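Long-range contacts in hemolysin-related protein (Vibrio cholerae serotype O1, PDB 6MLT), which is a secreted biofilm matrix protein that binds metal ions and probably carbohydrate, and probably helps Vibrio cholerae biofilms adhere to surfaces: residues 60-65 / 94-99; 151-156 / 589-594; 270-275 / 448-453; 410-415 / 424-429. All blocks are in the same frame, centred on the assembly; numbering follows the deposited sequence.

How the contacts relate
Contacts 1, 2 and 3 belong to the beta-propeller, while contact 4 lies in the beta-prism inserted into the propeller chain, its centre about 59 Å from that of contact 3. Contacts 1, 3 and 4 are buried; contact 2 is partly so, with Asn592 at the surface. Chemistry follows place. Contact 1 joins a blade strand to the loop leaving that blade through a valine, an alanine, a phenylalanine ring and one bridging water. Contact 2 sets a sodium-binding loop against the C-terminal tail through three waters and a few direct contacts. Contact 3 grips a tight hairpin with an asparagine amide; contact 4 joins neighbouring strands by backbone bonds that give way to side-chain and water bonds at their ends.

Contact 1: residues 60-65 / 94-99; sequences VTFEGN and ADARYA
Val60 lays its CG1 methyl over the chain of the 94-99 loop, 3.7 Å from Ala94 O and also 3.7 Å from Asp95 O. Its chi1 of -175° sets CG1 opposite the backbone N, which carries this branch across the loop to Ala96 CA and CB, while Val60 CG2 lies 4.0 Å from Asp95 O. Two residues along the strand, on the same side, Phe62 brings ring atom CD1 to 3.9 Å from Ala96 CB. The methyl of Ala96 thus fits between a valine branch and an aromatic ring, where a short apolar side chain suits the close spacing. Strand 56-63 belongs to one blade of the beta-propeller, and the loop carries the chain out of that blade toward strand 101-103 of the next. The two backbones are joined through a water that donates to Val60 O at 2.7 Å and to Ala96 O at 2.7 Å, lying at the edge of the Phe62 ring and in its plane. Behind Ala96 the loop is braced by an Asx turn, Arg97 N to Asp95 OD2. Arg97 also grips the same carboxylate side-on, with NE on the syn side of OD2 and NH2 bonded to OD1 at 2.8 Å as a salt bridge.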
# COMPACT_ATOMS: atom_id res chain seq x y z
N VAL A 60 -5.85 -22.59 8.65
CA VAL A 60 -5.31 -23.56 9.59
C VAL A 60 -6.39 -23.83 10.63
O VAL A 60 -6.88 -22.89 11.28
CB VAL A 60 -4.01 -23.07 10.25
CG1 VAL A 60 -3.42 -24.16 11.14
CG2 VAL A 60 -3.00 -22.60 9.19
N THR A 61 -6.78 -25.09 10.80
CA THR A 61 -7.86 -25.47 11.70
C THR A 61 -7.30 -26.11 12.97
O THR A 61 -6.29 -26.82 12.93
CB THR A 61 -8.84 -26.44 11.03
OG1 THR A 61 -8.16 -27.66 10.66
CG2 THR A 61 -9.43 -25.82 9.78
N PHE A 62 -7.98 -25.86 14.10
CA PHE A 62 -7.62 -26.46 15.38
C PHE A 62 -8.87 -26.97 16.08
O PHE A 62 -10.01 -26.65 15.71
CB PHE A 62 -6.88 -25.46 16.29
CG PHE A 62 -7.69 -24.26 16.66
CD1 PHE A 62 -7.71 -23.14 15.84
CD2 PHE A 62 -8.41 -24.22 17.85
CE1 PHE A 62 -8.44 -22.01 16.19
CE2 PHE A 62 -9.15 -23.10 18.19
CZ PHE A 62 -9.16 -22.00 17.37
N GLU A 63 -8.65 -27.78 17.12
CA GLU A 63 -9.71 -28.41 17.89
C GLU A 63 -9.95 -27.65 19.18
O GLU A 63 -9.00 -27.26 19.87
CB GLU A 63 -9.36 -29.86 18.22
CG GLU A 63 -10.43 -30.57 19.04
CD GLU A 63 -9.97 -31.91 19.61
OE1 GLU A 63 -8.76 -32.21 19.55
OE2 GLU A 63 -10.84 -32.65 20.13
N GLY A 64 -11.23 -27.47 19.52
CA GLY A 64 -11.59 -26.90 20.81
C GLY A 64 -10.90 -25.58 21.07
O GLY A 64 -10.94 -24.66 20.24
N ASN A 65 -10.26 -25.47 22.23
CA ASN A 65 -9.53 -24.26 22.60
C ASN A 65 -8.03 -24.42 22.42
O ASN A 65 -7.26 -23.66 23.02
CB ASN A 65 -9.85 -23.88 24.05
CG ASN A 65 -9.32 -24.88 25.05
OD1 ASN A 65 -8.66 -25.85 24.70
ND2 ASN A 65 -9.62 -24.64 26.32
N ALA A 94 0.65 -26.69 11.10
CA ALA A 94 1.20 -25.34 11.18
C ALA A 94 0.63 -24.67 12.41
O ALA A 94 -0.39 -25.10 12.96
CB ALA A 94 0.85 -24.52 9.93
N ASP A 95 1.29 -23.61 12.87
CA ASP A 95 0.72 -22.86 13.97
C ASP A 95 -0.64 -22.31 13.55
O ASP A 95 -0.82 -21.86 12.42
CB ASP A 95 1.64 -21.73 14.41
CG ASP A 95 1.26 -21.20 15.78
OD1 ASP A 95 1.64 -21.84 16.79
OD2 ASP A 95 0.54 -20.19 15.86
N ALA A 96 -1.60 -22.37 14.47
CA ALA A 96 -2.97 -21.98 14.17
C ALA A 96 -3.24 -20.51 14.41
O ALA A 96 -4.33 -20.03 14.09
CB ALA A 96 -3.95 -22.83 14.99
N ARG A 97 -2.27 -19.76 14.95
CA ARG A 97 -2.47 -18.36 15.28
C ARG A 97 -2.00 -17.40 14.20
O ARG A 97 -2.40 -16.24 14.21
CB ARG A 97 -1.74 -18.02 16.59
CG ARG A 97 -2.22 -18.82 17.79
CD ARG A 97 -1.24 -18.74 18.95
NE ARG A 97 -0.04 -19.52 18.69
CZ ARG A 97 0.88 -19.80 19.60
NH1 ARG A 97 0.76 -19.35 20.84
NH2 ARG A 97 1.93 -20.54 19.26
N TYR A 98 -1.15 -17.86 13.28
CA TYR A 98 -0.59 -17.01 12.23
C TYR A 98 -0.95 -17.58 10.87
O TYR A 98 -0.84 -18.79 10.64
CB TYR A 98 0.93 -16.90 12.36
CG TYR A 98 1.40 -16.21 13.63
CD1 TYR A 98 1.58 -14.84 13.67
CD2 TYR A 98 1.67 -16.95 14.78
CE1 TYR A 98 2.03 -14.20 14.82
CE2 TYR A 98 2.12 -16.32 15.94
CZ TYR A 98 2.29 -14.95 15.95
OH TYR A 98 2.72 -14.31 17.08
N ALA A 99 -1.39 -16.71 9.97
CA ALA A 99 -1.66 -17.15 8.62
C ALA A 99 -0.36 -17.58 7.95
O ALA A 99 0.68 -16.93 8.14
CB ALA A 99 -2.32 -16.04 7.80
O HOH W 1 -6.66 -20.92 13.11

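Contact 2: residues 151-156 / 589-594; sequences LADING and IPTNAQ. With NA (sodium ion), chain E.
The backbones of 151-156 and 589-594 draw nearest where Gly156 CA lies 5.3 Å from Thr591 CA, and waters fill the polar gap between them. One accepts a hydrogen bond from Asp153 N and stands 2.9 Å from Pro590 O; a second lies 2.7 Å from Asp153 O and 2.6 Å from Thr591 O, with a third bridging the same two carbonyls more loosely. At the strand end, Ile589 pushes CD1 to 3.6 Å from Leu151 CB, both residues also touching Ala103 of the neighbouring blade. Asp153 follows directly on the first strand of a propeller blade and opens a metal loop, within an FG-GAP-like repeat, that recalls the calcium loop of an EF-hand. Its OD1 binds the sodium ion at 2.4 Å and Asn155 OD1 does so at 2.3 Å; Asp157, Asn159 O and Glu161 are further ligands. With chi1 at 180°, the Asp153 carboxylate extends alongside the Thr591 side chain, placing OD2 3.2 Å from the CG2 methyl. Gly156 N donates to OD1 from above the carboxylate plane, an Asx motif, and Gly158 N bonds to OD2. Gly156 suits a turn of positive phi, and the poorly ordered Asn592 lies beside its CA.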
# COMPACT_ATOMS: atom_id res chain seq x y z
N LEU A 151 6.81 -12.69 2.11
CA LEU A 151 7.58 -13.17 0.97
C LEU A 151 7.92 -12.00 0.06
O LEU A 151 7.02 -11.30 -0.41
CB LEU A 151 6.79 -14.23 0.20
CG LEU A 151 6.23 -15.37 1.04
CD1 LEU A 151 5.31 -16.24 0.21
CD2 LEU A 151 7.36 -16.20 1.63
N ALA A 152 9.21 -11.82 -0.22
CA ALA A 152 9.64 -10.73 -1.09
C ALA A 152 11.03 -11.01 -1.61
O ALA A 152 11.82 -11.72 -0.97
CB ALA A 152 9.62 -9.38 -0.35
N ASP A 153 11.33 -10.45 -2.78
CA ASP A 153 12.70 -10.40 -3.29
C ASP A 153 13.31 -9.11 -2.75
O ASP A 153 13.08 -8.03 -3.30
CB ASP A 153 12.74 -10.45 -4.81
CG ASP A 153 14.16 -10.41 -5.37
OD1 ASP A 153 15.14 -10.24 -4.60
OD2 ASP A 153 14.31 -10.55 -6.61
N ILE A 154 14.10 -9.22 -1.68
CA ILE A 154 14.53 -8.03 -0.95
C ILE A 154 15.84 -7.47 -1.45
O ILE A 154 16.19 -6.33 -1.09
CB ILE A 154 14.62 -8.31 0.56
CG1 ILE A 154 15.68 -9.38 0.86
CG2 ILE A 154 13.25 -8.70 1.10
CD1 ILE A 154 15.83 -9.72 2.33
N ASN A 155 16.59 -8.22 -2.27
CA ASN A 155 17.85 -7.74 -2.82
C ASN A 155 17.85 -7.68 -4.34
O ASN A 155 18.87 -7.28 -4.92
CB ASN A 155 19.02 -8.61 -2.35
CG ASN A 155 18.86 -10.08 -2.72
OD1 ASN A 155 17.94 -10.47 -3.44
ND2 ASN A 155 19.77 -10.90 -2.22
N GLY A 156 16.76 -8.06 -5.00
CA GLY A 156 16.66 -7.93 -6.44
C GLY A 156 17.46 -8.92 -7.24
O GLY A 156 17.76 -8.64 -8.41
N ILE A 589 6.21 -13.35 -7.77
CA ILE A 589 6.65 -12.23 -6.94
C ILE A 589 7.57 -11.35 -7.78
O ILE A 589 8.53 -11.87 -8.37
CB ILE A 589 7.36 -12.71 -5.66
CG1 ILE A 589 6.31 -13.35 -4.73
CG2 ILE A 589 8.11 -11.54 -4.98
CD1 ILE A 589 6.77 -13.59 -3.32
N PRO A 590 7.33 -10.04 -7.87
CA PRO A 590 8.19 -9.20 -8.71
C PRO A 590 9.60 -9.08 -8.14
O PRO A 590 9.81 -9.11 -6.93
CB PRO A 590 7.48 -7.84 -8.71
CG PRO A 590 6.13 -8.08 -8.13
CD PRO A 590 6.26 -9.26 -7.23
N THR A 591 10.57 -8.93 -9.04
CA THR A 591 11.96 -8.79 -8.63
C THR A 591 12.25 -7.39 -8.10
O THR A 591 12.96 -7.24 -7.10
CB THR A 591 12.89 -9.11 -9.81
OG1 THR A 591 12.67 -10.46 -10.23
CG2 THR A 591 14.35 -8.93 -9.42
N ASN A 592 11.72 -6.35 -8.77
CA ASN A 592 11.89 -4.95 -8.34
C ASN A 592 10.53 -4.25 -8.49
O ASN A 592 10.29 -3.53 -9.46
CB ASN A 592 12.98 -4.24 -9.13
CG ASN A 592 14.36 -4.83 -8.90
OD1 ASN A 592 14.98 -4.61 -7.86
ND2 ASN A 592 14.84 -5.58 -9.88
N ALA A 593 9.65 -4.47 -7.53
CA ALA A 593 8.33 -3.85 -7.57
C ALA A 593 8.42 -2.37 -7.26
O ALA A 593 9.19 -1.95 -6.39
CB ALA A 593 7.39 -4.54 -6.59
N GLN A 594 7.64 -1.57 -7.99
CA GLN A 594 7.58 -0.15 -7.69
C GLN A 594 7.05 0.06 -6.27
O GLN A 594 6.29 -0.77 -5.76
CB GLN A 594 6.69 0.57 -8.70
NA NA E . 16.27 -12.09 -3.57
O HOH W 2 9.48 -8.55 -4.07
O HOH W 3 14.05 -6.17 -4.99
O HOH W 4 11.12 -6.15 -4.68

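Contact 3: residues 270-275 / 448-453; sequences SNPGGS and AGYYAV
Asn271 presents its amide to the turn at 449-452, while Pro272 lies across the two tyrosines of that turn. Extended with chi1 at -178°, Asn271 uses both ends of the amide. OD1 accepts from Tyr451 N at 3.0 Å, nearly along the C=O axis, and from Ala452 N, which stands above the carbonyl plane; ND2 donates to Ala452 O at 2.9 Å. That carbonyl also takes the hairpin's own bond from Gly449 N, arriving from the opposite face. Pro272 crosses Tyr450 at about a right angle and runs obliquely to Tyr451, its CD 3.7 Å from Tyr451 CE2. Both tyrosines turn an edge to a carbonyl: Tyr451 CD2 to Ser270 O at 3.2 Å, and Tyr450 CD2 to Pro272 O, which also accepts the straight bond from Tyr450 N at 2.8 Å. Gly449 allows Asn271 OD1 to lie 3.5 Å from its CA, and Gly273 and Gly274 adopt backbone angles suited to glycine. The hairpin links two strands of a propeller blade, 443-448 and 452-457, and the 270-275 loop leads into that blade. With Asp454 OD2 as a second partner for ND2, the buried amide is satisfied at both ends, and its paired bonds fix its rotation against the turn.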
# COMPACT_ATOMS: atom_id res chain seq x y z
N SER A 270 -8.06 5.12 27.11
CA SER A 270 -9.47 4.83 26.89
C SER A 270 -9.69 3.74 25.84
O SER A 270 -10.82 3.25 25.71
CB SER A 270 -10.21 6.10 26.48
OG SER A 270 -9.90 6.46 25.14
N ASN A 271 -8.66 3.35 25.08
CA ASN A 271 -8.74 2.25 24.13
C ASN A 271 -7.34 1.72 23.90
O ASN A 271 -6.74 1.96 22.85
CB ASN A 271 -9.38 2.70 22.81
CG ASN A 271 -9.51 1.55 21.81
OD1 ASN A 271 -9.71 0.40 22.19
ND2 ASN A 271 -9.43 1.88 20.53
N PRO A 272 -6.78 1.00 24.86
CA PRO A 272 -5.41 0.51 24.75
C PRO A 272 -5.34 -0.69 23.81
O PRO A 272 -6.34 -1.17 23.28
CB PRO A 272 -5.05 0.13 26.19
CG PRO A 272 -6.35 -0.28 26.78
CD PRO A 272 -7.39 0.63 26.16
N GLY A 273 -4.12 -1.19 23.63
CA GLY A 273 -3.90 -2.33 22.79
C GLY A 273 -3.77 -1.95 21.32
O GLY A 273 -3.52 -0.79 20.96
N GLY A 274 -3.96 -2.95 20.47
CA GLY A 274 -3.79 -2.80 19.04
C GLY A 274 -2.53 -3.47 18.54
O GLY A 274 -1.43 -3.13 19.00
N SER A 275 -2.66 -4.43 17.62
CA SER A 275 -1.51 -5.14 17.07
C SER A 275 -1.27 -4.89 15.59
O SER A 275 -0.18 -5.20 15.10
CB SER A 275 -1.65 -6.66 17.26
OG SER A 275 -2.49 -7.22 16.26
N ALA A 448 -7.99 -1.72 15.61
CA ALA A 448 -8.84 -2.13 16.72
C ALA A 448 -8.00 -2.29 17.98
O ALA A 448 -6.93 -2.91 17.94
CB ALA A 448 -9.56 -3.44 16.40
N GLY A 449 -8.49 -1.74 19.09
CA GLY A 449 -7.90 -1.94 20.39
C GLY A 449 -8.73 -2.89 21.23
O GLY A 449 -9.56 -3.65 20.72
N TYR A 450 -8.52 -2.83 22.55
CA TYR A 450 -9.32 -3.67 23.45
C TYR A 450 -10.79 -3.28 23.42
O TYR A 450 -11.66 -4.15 23.58
CB TYR A 450 -8.79 -3.57 24.88
CG TYR A 450 -7.62 -4.49 25.16
CD1 TYR A 450 -7.83 -5.84 25.41
CD2 TYR A 450 -6.32 -4.02 25.17
CE1 TYR A 450 -6.77 -6.70 25.67
CE2 TYR A 450 -5.25 -4.86 25.42
CZ TYR A 450 -5.48 -6.20 25.67
OH TYR A 450 -4.43 -7.04 25.92
N TYR A 451 -11.10 -2.00 23.22
CA TYR A 451 -12.45 -1.46 23.39
C TYR A 451 -13.09 -0.89 22.14
O TYR A 451 -14.33 -0.79 22.10
CB TYR A 451 -12.44 -0.34 24.45
CG TYR A 451 -11.91 -0.74 25.82
CD1 TYR A 451 -12.21 -1.97 26.38
CD2 TYR A 451 -11.12 0.14 26.55
CE1 TYR A 451 -11.72 -2.33 27.63
CE2 TYR A 451 -10.63 -0.20 27.79
CZ TYR A 451 -10.93 -1.43 28.33
OH TYR A 451 -10.44 -1.77 29.57
N ALA A 452 -12.32 -0.48 21.13
CA ALA A 452 -12.92 0.22 20.00
C ALA A 452 -12.02 0.15 18.78
O ALA A 452 -10.82 -0.12 18.87
CB ALA A 452 -13.19 1.69 20.34
N VAL A 453 -12.63 0.43 17.62
CA VAL A 453 -11.92 0.63 16.36
C VAL A 453 -11.79 2.13 16.15
O VAL A 453 -12.80 2.85 16.12
CB VAL A 453 -12.67 -0.03 15.19
CG1 VAL A 453 -11.98 0.29 13.85
CG2 VAL A 453 -12.77 -1.53 15.39
O HOH W 5 -5.30 -4.72 16.59

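Contact 4: residues 410-415 / 424-429; sequences MNVWSK and QQVNAV
Met410 and Val429 lie side by side, the methionine bent at chi3 (60°) so that its CE methyl presses to 3.5 Å from Val429 CB. Val412 crosses Val426 at about a right angle, Val412 CG1 4.0 Å from Val426 CG2. These branched and flexible apolar groups suit the interior, where strands 326-330 and 370-377 pack on Met410 and Val426, and 370-377 on Val429. On the other face, Trp413 sets CE3 3.8 Å from Ala428 CB, the small methyl leaving room for the indole. Within the sheet, Trp413 N donates to Ala428 O at 3.0 Å, while Trp413 O accepts from Asn427 N at 2.8 Å and weakly from Ala428 N. Asn427 and Ala428 both face Trp413, a classic beta bulge. Further out, side chains replace the ladder: Ser414 OG donates to Gln425 O at 2.6 Å, and Lys415 N donates to Asn427 OD1 at 2.7 Å, almost straight at 178°. Asn427 ND2 is held by Tyr368 O. At the edge, one water links Ser414 OG to Gln424 OE1, and another joins Lys415 O, Gln425 N and Asn427 OD1. Antiparallel strands with an apolar side turned toward two further sheets are the build of a beta-prism lectin domain.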
# COMPACT_ATOMS: atom_id res chain seq x y z
N MET A 410 2.95 25.64 -17.77
CA MET A 410 2.91 26.79 -18.67
C MET A 410 2.37 26.36 -20.03
O MET A 410 2.56 25.22 -20.45
CB MET A 410 4.31 27.40 -18.86
CG MET A 410 5.00 27.87 -17.59
SD MET A 410 6.68 28.47 -17.89
CE MET A 410 6.38 29.82 -19.03
N ASN A 411 1.69 27.28 -20.70
CA ASN A 411 1.49 27.18 -22.13
C ASN A 411 2.64 27.91 -22.82
O ASN A 411 3.05 28.99 -22.39
CB ASN A 411 0.14 27.78 -22.55
CG ASN A 411 -1.04 26.94 -22.11
OD1 ASN A 411 -0.96 25.71 -22.08
ND2 ASN A 411 -2.14 27.60 -21.77
N VAL A 412 3.18 27.29 -23.87
CA VAL A 412 4.39 27.76 -24.52
C VAL A 412 4.12 27.88 -26.02
O VAL A 412 3.60 26.94 -26.63
CB VAL A 412 5.58 26.82 -24.25
CG1 VAL A 412 6.85 27.32 -24.92
CG2 VAL A 412 5.79 26.65 -22.74
N TRP A 413 4.47 29.03 -26.59
CA TRP A 413 4.39 29.26 -28.03
C TRP A 413 5.80 29.40 -28.57
O TRP A 413 6.59 30.20 -28.05
CB TRP A 413 3.62 30.55 -28.35
CG TRP A 413 2.13 30.54 -28.11
CD1 TRP A 413 1.15 30.51 -29.07
CD2 TRP A 413 1.45 30.59 -26.85
NE1 TRP A 413 -0.09 30.54 -28.48
CE2 TRP A 413 0.06 30.59 -27.12
CE3 TRP A 413 1.88 30.65 -25.52
CZ2 TRP A 413 -0.89 30.63 -26.11
CZ3 TRP A 413 0.93 30.69 -24.53
CH2 TRP A 413 -0.44 30.68 -24.82
N SER A 414 6.12 28.65 -29.62
CA SER A 414 7.41 28.78 -30.30
C SER A 414 7.18 28.68 -31.80
O SER A 414 6.68 27.67 -32.29
CB SER A 414 8.40 27.71 -29.85
OG SER A 414 9.64 27.87 -30.53
N LYS A 415 7.56 29.73 -32.52
CA LYS A 415 7.43 29.75 -33.97
C LYS A 415 8.55 28.95 -34.63
O LYS A 415 9.72 29.06 -34.24
CB LYS A 415 7.46 31.19 -34.47
CG LYS A 415 7.29 31.33 -35.98
CD LYS A 415 7.34 32.80 -36.40
CE LYS A 415 7.28 32.95 -37.91
NZ LYS A 415 7.17 34.38 -38.31
N GLN A 424 15.34 29.10 -33.16
CA GLN A 424 13.99 29.13 -32.62
C GLN A 424 14.04 29.39 -31.12
O GLN A 424 15.02 29.05 -30.45
CB GLN A 424 13.26 27.82 -32.94
CG GLN A 424 12.98 27.63 -34.42
CD GLN A 424 12.47 26.25 -34.77
OE1 GLN A 424 11.99 25.51 -33.91
NE2 GLN A 424 12.57 25.89 -36.05
N GLN A 425 13.00 30.02 -30.59
CA GLN A 425 12.97 30.35 -29.17
C GLN A 425 11.52 30.34 -28.68
O GLN A 425 10.59 30.09 -29.45
CB GLN A 425 13.63 31.70 -28.89
CG GLN A 425 12.88 32.91 -29.44
CD GLN A 425 13.28 34.20 -28.75
OE1 GLN A 425 12.86 34.47 -27.62
NE2 GLN A 425 14.11 34.99 -29.41
N VAL A 426 11.35 30.61 -27.39
CA VAL A 426 10.01 30.79 -26.83
C VAL A 426 9.52 32.19 -27.19
O VAL A 426 10.14 33.19 -26.80
CB VAL A 426 10.02 30.57 -25.31
CG1 VAL A 426 8.67 30.92 -24.72
CG2 VAL A 426 10.38 29.13 -25.00
N ASN A 427 8.41 32.26 -27.91
CA ASN A 427 7.88 33.54 -28.36
C ASN A 427 6.75 34.07 -27.49
O ASN A 427 6.54 35.29 -27.46
CB ASN A 427 7.41 33.42 -29.81
CG ASN A 427 8.54 33.03 -30.76
OD1 ASN A 427 8.64 31.88 -31.19
ND2 ASN A 427 9.41 33.99 -31.06
N ALA A 428 6.04 33.20 -26.78
CA ALA A 428 5.05 33.64 -25.80
C ALA A 428 4.92 32.59 -24.71
O ALA A 428 5.19 31.41 -24.93
CB ALA A 428 3.68 33.90 -26.45
N VAL A 429 4.48 33.04 -23.53
CA VAL A 429 4.27 32.15 -22.40
C VAL A 429 3.01 32.55 -21.65
O VAL A 429 2.55 33.69 -21.70
CB VAL A 429 5.46 32.14 -21.42
CG1 VAL A 429 6.69 31.58 -22.08
CG2 VAL A 429 5.73 33.55 -20.89
O HOH W 6 10.31 25.61 -31.95
O HOH W 7 10.89 30.82 -32.45